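Long-range contacts in protein BONZAI 1 (Arabidopsis thaliana, PDB 6KXT), which binds phospholipids in a calcium-dependent manner and restrains plant cell death and defence responses, this chain being its second C2 domain: residues 19-23 with 131-135; 96-102 with 117-122. One frame throughout, in Å; residues are numbered along the deposited sequence.

Contact 1: residues 19-23 with 131-135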
ATOM      1  N   ARG A  19      -0.873  -0.992   8.316  1.00 13.09           N
ATOM      2  CA  ARG A  19       0.067  -0.801   9.436  1.00 13.62           C
ATOM      3  C   ARG A  19       1.450  -1.195   8.938  1.00 14.16           C
ATOM      4  O   ARG A  19       1.561  -2.179   8.154  1.00 13.87           O
ATOM      5  CB  ARG A  19      -0.360  -1.679  10.606  1.00 17.33           C
ATOM      6  CG  ARG A  19       0.684  -1.791  11.700  1.00 17.23           C
ATOM      7  CD  ARG A  19       0.054  -2.555  12.872  1.00 17.81           C
ATOM      8  NE  ARG A  19      -0.198  -3.984  12.636  1.00 17.17           N
ATOM      9  CZ  ARG A  19       0.709  -4.927  12.804  1.00 14.44           C
ATOM     10  NH1 ARG A  19       1.959  -4.626  13.126  1.00 17.69           N
ATOM     11  NH2 ARG A  19       0.372  -6.197  12.649  1.00 24.51           N
ATOM     12  N   CYS A  20       2.507  -0.535   9.386  1.00 13.45           N
ATOM     13  CA  CYS A  20       3.877  -0.981   9.152  1.00 13.94           C
ATOM     14  C   CYS A  20       4.571  -1.294  10.470  1.00 13.65           C
ATOM     15  O   CYS A  20       4.221  -0.662  11.512  1.00 16.02           O
ATOM     16  CB  CYS A  20       4.723   0.007   8.376  1.00 14.69           C
ATOM     17  SG  CYS A  20       4.059   0.342   6.727  1.00 15.71           S
ATOM     18  N   SER A  21       5.506  -2.240  10.386  1.00 13.83           N
ATOM     19  CA  SER A  21       6.373  -2.650  11.509  0.50 17.78           C
ATOM     20  C   SER A  21       7.830  -2.334  11.167  1.00 15.18           C
ATOM     21  O   SER A  21       8.275  -2.746  10.094  1.00 16.31           O
ATOM     22  CB  SER A  21       6.167  -4.110  11.778  0.50 20.26           C
ATOM     23  OG  SER A  21       6.700  -4.481  13.028  0.50 23.24           O
ATOM     24  N   ASN A  22       8.547  -1.656  12.065  1.00 15.75           N
ATOM     25  CA  ASN A  22      10.032  -1.636  12.091  0.60 15.12           C
ATOM     26  C   ASN A  22      10.555  -0.920  10.834  1.00 15.09           C
ATOM     27  O   ASN A  22      11.499  -1.413  10.219  1.00 16.03           O
ATOM     28  CB  ASN A  22      10.579  -3.058  12.330  0.60 15.09           C
ATOM     29  CG  ASN A  22      12.060  -3.134  12.682  0.60 23.20           C
ATOM     30  OD1 ASN A  22      12.648  -2.176  13.184  0.60 22.62           O
ATOM     31  ND2 ASN A  22      12.684  -4.280  12.407  0.60 29.15           N
ATOM     32  N   LEU A  23       9.998   0.242  10.470  1.00 14.80           N
ATOM     33  CA  LEU A  23      10.598   1.026   9.381  1.00 14.18           C
ATOM     34  C   LEU A  23      12.042   1.380   9.760  1.00 15.23           C
ATOM     35  O   LEU A  23      12.317   1.674  10.943  1.00 17.13           O
ATOM     36  CB  LEU A  23       9.788   2.296   9.137  1.00 14.15           C
ATOM     37  CG  LEU A  23       8.338   2.078   8.733  1.00 13.96           C
ATOM     38  CD1 LEU A  23       7.731   3.413   8.394  1.00 14.87           C
ATOM     39  CD2 LEU A  23       8.254   1.119   7.529  1.00 14.87           C
ATOM     40  N   LEU A 131      13.704  -5.828   2.622  1.00 15.94           N
ATOM     41  CA  LEU A 131      13.940  -5.130   3.883  1.00 14.55           C
ATOM     42  C   LEU A 131      13.367  -5.929   5.044  1.00 16.44           C
ATOM     43  O   LEU A 131      12.497  -6.782   4.828  1.00 16.40           O
ATOM     44  CB  LEU A 131      13.261  -3.767   3.813  1.00 14.96           C
ATOM     45  CG  LEU A 131      13.687  -2.875   2.656  1.00 17.33           C
ATOM     46  CD1 LEU A 131      12.904  -1.592   2.580  1.00 17.52           C
ATOM     47  CD2 LEU A 131      15.192  -2.577   2.753  1.00 21.73           C
ATOM     48  N   LYS A 132      13.739  -5.559   6.246  1.00 14.86           N
ATOM     49  CA  LYS A 132      13.197  -6.139   7.485  1.00 17.28           C
ATOM     50  C   LYS A 132      11.805  -5.570   7.762  1.00 15.34           C
ATOM     51  O   LYS A 132      11.056  -6.252   8.528  1.00 17.09           O
ATOM     52  CB  LYS A 132      14.153  -5.862   8.635  1.00 20.21           C
ATOM     53  CG  LYS A 132      15.435  -6.649   8.515  1.00 27.09           C
ATOM     54  CD  LYS A 132      16.318  -6.469   9.748  1.00 37.25           C
ATOM     55  CE  LYS A 132      17.652  -7.172   9.603  1.00 55.48           C
ATOM     56  NZ  LYS A 132      18.458  -7.103  10.846  1.00 62.84           N
ATOM     57  N   SER A 133      11.532  -4.345   7.335  1.00 15.61           N
ATOM     58  CA  SER A 133      10.230  -3.705   7.563  1.00 15.17           C
ATOM     59  C   SER A 133       9.132  -4.483   6.838  1.00 13.13           C
ATOM     60  O   SER A 133       9.382  -5.083   5.761  1.00 13.49           O
ATOM     61  CB  SER A 133      10.231  -2.279   7.201  1.00 14.21           C
ATOM     62  OG  SER A 133      10.665  -2.078   5.858  1.00 14.64           O
ATOM     63  N   GLN A 134       7.937  -4.460   7.408  1.00 13.15           N
ATOM     64  CA  GLN A 134       6.741  -5.195   6.926  1.00 13.78           C
ATOM     65  C   GLN A 134       5.507  -4.323   6.922  1.00 13.06           C
ATOM     66  O   GLN A 134       5.362  -3.417   7.740  1.00 13.77           O
ATOM     67  CB  GLN A 134       6.476  -6.445   7.751  1.00 14.17           C
ATOM     68  CG  GLN A 134       7.613  -7.458   7.615  1.00 14.52           C
ATOM     69  CD  GLN A 134       7.523  -8.618   8.563  1.00 14.54           C
ATOM     70  OE1 GLN A 134       7.187  -8.424   9.738  1.00 18.95           O
ATOM     71  NE2 GLN A 134       7.826  -9.807   8.078  1.00 15.17           N
ATOM     72  N   LEU A 135       4.638  -4.599   5.960  1.00 12.82           N
ATOM     73  CA  LEU A 135       3.304  -4.030   5.801  1.00 12.64           C
ATOM     74  C   LEU A 135       2.299  -5.094   6.239  1.00 11.57           C
ATOM     75  O   LEU A 135       2.407  -6.272   5.857  1.00 13.74           O
ATOM     76  CB  LEU A 135       3.030  -3.665   4.332  1.00 13.64           C
ATOM     77  CG  LEU A 135       1.664  -3.071   4.005  1.00 13.40           C
ATOM     78  CD1 LEU A 135       1.508  -1.687   4.550  1.00 14.45           C
ATOM     79  CD2 LEU A 135       1.440  -3.041   2.497  1.00 16.54           C
TER
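Ser21 and Gln134 are joined by two reciprocal backbone bonds. Ser21 N donates to Gln134 O at 2.9 Å with an N-H...O angle of 164°, and Gln134 N returns a nearly straight bond to Ser21 O at 3.2 Å. This closed ring identifies a hydrogen-bonded pair of an antiparallel ladder, in agreement with strand segments that run 161° to each other with axes 4.7 Å apart. Both acceptors also take weaker CA-H...O contacts: Cys20 CA lies 3.2 Å from Gln134 O, and Ser133 CA lies 3.3 Å from Ser21 O. Cys20 and Leu135 form the adjoining non-hydrogen-bonded pair, with side chains on the sheet face opposite to those of Ser21 and Gln134. Here Leu135 holds CG anti to its own N (chi1 179°), and its second torsion then directs CD1 to Cys20 SG at 3.9 Å and alongside Arg19 O. Beyond the bridges, Ser133 CB presses on Asn22 O at 3.4 Å while the CD2 branch of Leu23 bends back to meet the same CB. Two polar side chains find partners outside the segments: Arg19 NE makes a salt bridge with Asp138 OD1, its guanidinium has a cation-pi contact with Phe136, and Gln134 NE2 bonds Asn118 OD1. The face carrying Cys20 and Leu135 looks into the C2 sandwich, as Cys20 touches Trp64 and Phe119 while Leu135 reaches Leu36 of the other sheet. In the five-stranded sheet, strand 13-21 lies between 67-70 and 133-143, and 117-121 borders 133-143 on its other side.

Contact 2: residues 96-102 with 117-122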
ATOM      1  N   LEU A  96      11.856   7.133  -0.883  1.00 17.07           N
ATOM      2  CA  LEU A  96      11.266   5.778  -0.847  1.00 16.15           C
ATOM      3  C   LEU A  96      11.739   5.018   0.382  1.00 15.22           C
ATOM      4  O   LEU A  96      12.969   4.881   0.595  1.00 18.42           O
ATOM      5  CB  LEU A  96      11.645   5.035  -2.119  1.00 17.01           C
ATOM      6  CG  LEU A  96      11.005   3.661  -2.290  1.00 17.26           C
ATOM      7  CD1 LEU A  96       9.491   3.740  -2.299  1.00 17.92           C
ATOM      8  CD2 LEU A  96      11.532   3.034  -3.568  1.00 19.85           C
ATOM      9  N   ILE A  97      10.779   4.525   1.149  1.00 14.51           N
ATOM     10  CA  ILE A  97      11.036   3.608   2.282  1.00 14.78           C
ATOM     11  C   ILE A  97      10.887   2.162   1.817  1.00 13.90           C
ATOM     12  O   ILE A  97      11.740   1.354   2.190  1.00 15.57           O
ATOM     13  CB  ILE A  97      10.135   3.980   3.471  1.00 14.55           C
ATOM     14  CG1 ILE A  97      10.397   5.408   4.028  1.00 14.94           C
ATOM     15  CG2 ILE A  97      10.221   2.890   4.526  1.00 14.09           C
ATOM     16  CD1 ILE A  97       9.342   5.897   5.011  1.00 15.68           C
ATOM     17  N   GLY A  98       9.866   1.829   1.026  1.00 14.35           N
ATOM     18  CA  GLY A  98       9.702   0.426   0.606  1.00 14.46           C
ATOM     19  C   GLY A  98       8.511   0.270  -0.318  1.00 13.41           C
ATOM     20  O   GLY A  98       7.635   1.130  -0.318  1.00 13.51           O
ATOM     21  N   LYS A  99       8.545  -0.809  -1.096  1.00 13.13           N
ATOM     22  CA  LYS A  99       7.529  -1.127  -2.106  1.00 14.22           C
ATOM     23  C   LYS A  99       7.000  -2.533  -1.856  1.00 11.93           C
ATOM     24  O   LYS A  99       7.742  -3.483  -1.519  1.00 14.13           O
ATOM     25  CB  LYS A  99       8.243  -1.124  -3.470  1.00 18.81           C
ATOM     26  CG  LYS A  99       7.381  -1.425  -4.653  1.00 19.37           C
ATOM     27  CD  LYS A  99       8.186  -1.296  -5.931  1.00 18.34           C
ATOM     28  CE  LYS A  99       7.216  -1.367  -7.088  1.00 23.38           C
ATOM     29  NZ  LYS A  99       7.944  -1.405  -8.358  1.00 20.12           N
ATOM     30  N   VAL A 100       5.710  -2.672  -2.117  1.00 13.83           N
ATOM     31  CA  VAL A 100       4.975  -3.960  -2.223  1.00 14.70           C
ATOM     32  C   VAL A 100       4.152  -3.958  -3.522  1.00 14.24           C
ATOM     33  O   VAL A 100       3.711  -2.884  -3.940  1.00 15.18           O
ATOM     34  CB  VAL A 100       4.110  -4.074  -0.948  1.00 20.42           C
ATOM     35  CG1 VAL A 100       2.921  -4.997  -1.094  1.00 25.91           C
ATOM     36  CG2 VAL A 100       5.007  -4.415   0.259  1.00 16.99           C
ATOM     37  N   GLN A 101       4.019  -5.105  -4.127  1.00 14.99           N
ATOM     38  CA  GLN A 101       3.133  -5.314  -5.286  1.00 16.14           C
ATOM     39  C   GLN A 101       2.155  -6.427  -4.937  1.00 17.02           C
ATOM     40  O   GLN A 101       2.570  -7.583  -4.815  1.00 21.21           O
ATOM     41  CB  GLN A 101       3.941  -5.551  -6.552  1.00 18.26           C
ATOM     42  CG  GLN A 101       3.016  -5.846  -7.734  1.00 23.72           C
ATOM     43  CD  GLN A 101       3.736  -6.046  -9.046  1.00 28.25           C
ATOM     44  OE1 GLN A 101       4.771  -5.446  -9.296  1.00 33.60           O
ATOM     45  NE2 GLN A 101       3.161  -6.882  -9.888  1.00 39.40           N
ATOM     46  N   LYS A 102       0.893  -6.070  -4.738  1.00 15.61           N
ATOM     47  CA  LYS A 102      -0.148  -6.993  -4.237  1.00 19.07           C
ATOM     48  C   LYS A 102      -1.478  -6.568  -4.839  1.00 15.43           C
ATOM     49  O   LYS A 102      -1.728  -5.381  -4.961  1.00 15.97           O
ATOM     50  CB  LYS A 102      -0.281  -6.887  -2.713  1.00 21.37           C
ATOM     51  CG  LYS A 102       0.856  -7.483  -1.902  1.00 24.77           C
ATOM     52  CD  LYS A 102       0.645  -8.960  -1.659  1.00 25.61           C
ATOM     53  CE  LYS A 102       1.915  -9.712  -1.358  1.00 24.90           C
ATOM     54  NZ  LYS A 102       2.759  -9.874  -2.560  1.00 27.52           N
ATOM     55  N   ILE A 117       3.778  -8.585   4.839  1.00 12.70           N
ATOM     56  CA  ILE A 117       4.576  -8.665   3.585  1.00 13.80           C
ATOM     57  C   ILE A 117       5.804  -7.775   3.781  1.00 13.46           C
ATOM     58  O   ILE A 117       5.618  -6.566   4.050  1.00 12.99           O
ATOM     59  CB  ILE A 117       3.739  -8.340   2.328  1.00 14.14           C
ATOM     60  CG1 ILE A 117       4.627  -8.362   1.086  1.00 18.91           C
ATOM     61  CG2 ILE A 117       3.035  -7.001   2.378  1.00 15.51           C
ATOM     62  CD1 ILE A 117       5.068  -9.699   0.730  1.00 19.43           C
ATOM     63  N   ASN A 118       6.989  -8.335   3.565  1.00 13.33           N
ATOM     64  CA  ASN A 118       8.206  -7.512   3.685  1.00 13.13           C
ATOM     65  C   ASN A 118       8.277  -6.486   2.542  1.00 13.08           C
ATOM     66  O   ASN A 118       8.000  -6.837   1.387  1.00 15.13           O
ATOM     67  CB  ASN A 118       9.459  -8.351   3.724  1.00 14.81           C
ATOM     68  CG  ASN A 118       9.600  -9.066   5.049  1.00 14.98           C
ATOM     69  OD1 ASN A 118       8.834  -9.969   5.373  1.00 15.73           O
ATOM     70  ND2 ASN A 118      10.617  -8.706   5.822  1.00 15.03           N
ATOM     71  N   PHE A 119       8.637  -5.268   2.852  1.00 13.69           N
ATOM     72  CA  PHE A 119       8.958  -4.272   1.827  1.00 13.01           C
ATOM     73  C   PHE A 119      10.197  -4.696   1.050  1.00 14.91           C
ATOM     74  O   PHE A 119      11.081  -5.362   1.614  1.00 15.93           O
ATOM     75  CB  PHE A 119       9.178  -2.932   2.499  1.00 13.71           C
ATOM     76  CG  PHE A 119       7.935  -2.186   2.918  1.00 12.61           C
ATOM     77  CD1 PHE A 119       7.016  -1.754   1.980  1.00 15.00           C
ATOM     78  CD2 PHE A 119       7.652  -1.899   4.237  1.00 13.89           C
ATOM     79  CE1 PHE A 119       5.865  -1.040   2.329  1.00 13.61           C
ATOM     80  CE2 PHE A 119       6.513  -1.186   4.593  1.00 15.92           C
ATOM     81  CZ  PHE A 119       5.606  -0.750   3.635  1.00 13.72           C
ATOM     82  N   SER A 120      10.261  -4.179  -0.168  1.00 16.02           N
ATOM     83  CA  SER A 120      11.537  -4.252  -0.915  0.70 15.56           C
ATOM     84  C   SER A 120      11.846  -2.962  -1.629  1.00 16.45           C
ATOM     85  O   SER A 120      11.044  -2.018  -1.625  1.00 16.39           O
ATOM     86  CB  SER A 120      11.559  -5.394  -1.873  0.70 18.23           C
ATOM     87  OG  SER A 120      10.669  -5.136  -2.940  0.70 22.69           O
ATOM     88  N   LEU A 121      13.109  -2.875  -2.056  1.00 15.66           N
ATOM     89  CA  LEU A 121      13.582  -1.680  -2.809  1.00 16.90           C
ATOM     90  C   LEU A 121      14.067  -2.166  -4.158  1.00 18.28           C
ATOM     91  O   LEU A 121      14.852  -3.117  -4.207  1.00 18.88           O
ATOM     92  CB  LEU A 121      14.730  -0.998  -2.079  1.00 18.47           C
ATOM     93  CG  LEU A 121      14.288  -0.263  -0.827  1.00 19.13           C
ATOM     94  CD1 LEU A 121      15.519   0.213  -0.047  1.00 21.24           C
ATOM     95  CD2 LEU A 121      13.349   0.906  -1.125  1.00 20.63           C
ATOM     96  N   PRO A 122      13.614  -1.542  -5.253  1.00 17.89           N
ATOM     97  CA  PRO A 122      14.185  -1.824  -6.566  1.00 19.60           C
ATOM     98  C   PRO A 122      15.677  -1.448  -6.602  1.00 18.90           C
ATOM     99  O   PRO A 122      16.049  -0.509  -5.962  1.00 22.78           O
ATOM    100  CB  PRO A 122      13.367  -0.902  -7.482  1.00 25.30           C
ATOM    101  CG  PRO A 122      12.103  -0.586  -6.722  1.00 22.40           C
ATOM    102  CD  PRO A 122      12.560  -0.517  -5.299  1.00 17.85           C
TER
HETATM  103  O   HOH W   1       7.709  -6.332  -1.309  1.00 33.24           O
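Lys99 and Ser120 form the single antiparallel bridge at which strands from the two sheets of the C2 beta-sandwich meet. Lys99 N donates to Ser120 O at 2.8 Å, in the carbonyl plane but bent to 147° at the hydrogen, and Ser120 N answers to Lys99 O at 2.9 Å. With the strand segments running 116° to each other, the ladder extends no further and side chains take over. Beside the bridge the Phe119 ring lies oblique to the backbone of Gly98, CD1 3.4 Å from Gly98 C; a CB on Gly98 would run into Phe119 CB, so the lack of a side chain lets the two backbones come this close. Toward the Lys102 end, Val100 crosses Phe119 at about a right angle, CG2 3.8 Å from CD1, and the same methyl meets Ile117 CG2. Lys102 and Ile117 meet end to end, CE 3.8 Å from CD1; the lysine chain bends at chi2 (-86°) and again at chi4, bringing NZ back to Gln101 O, approached at 3.2 Å from above its carbonyl plane. Shortened to an alanine here, the side chain would probably no longer pack on Ile117 CD1, and Gln101 O would lose its bond from NZ. Toward the Leu96 end, Leu96 and Leu121 run alongside in opposite senses, their CD2 methyls 3.7 Å apart, with Pro122 CD beside Leu96. Behind this shell, a classic beta bulge sets both Ile97 and Gly98 against Cys85 of strand 81-87, and Phe119 is backed by Leu135 and Leu23. Past the bridge, one water donates to both Lys99 O and Asn118 O, the latter bond measuring 2.8 Å.

In the fold
The two contacts lie about 9 Å apart, centre to centre, in one C2 domain. Along the chain both segments of contact 2 fall between those of contact 1, so 19-23 and 131-135 bracket the other pair. Contact 1 is a ladder within the five-stranded sheet; contact 2 links that sheet to the four-stranded one through edge strand 95-102. Contact 1 uses strand 133-143 and contact 2 its neighbour 117-121, and their residues touch directly: Leu131 N lies 2.8 Å from Phe119 O, probably a hydrogen bond, and Cys20 SG packs 3.6 Å from Phe119 CE2. Together they tie an early strand, the closing strands and the opposite sheet into one sandwich.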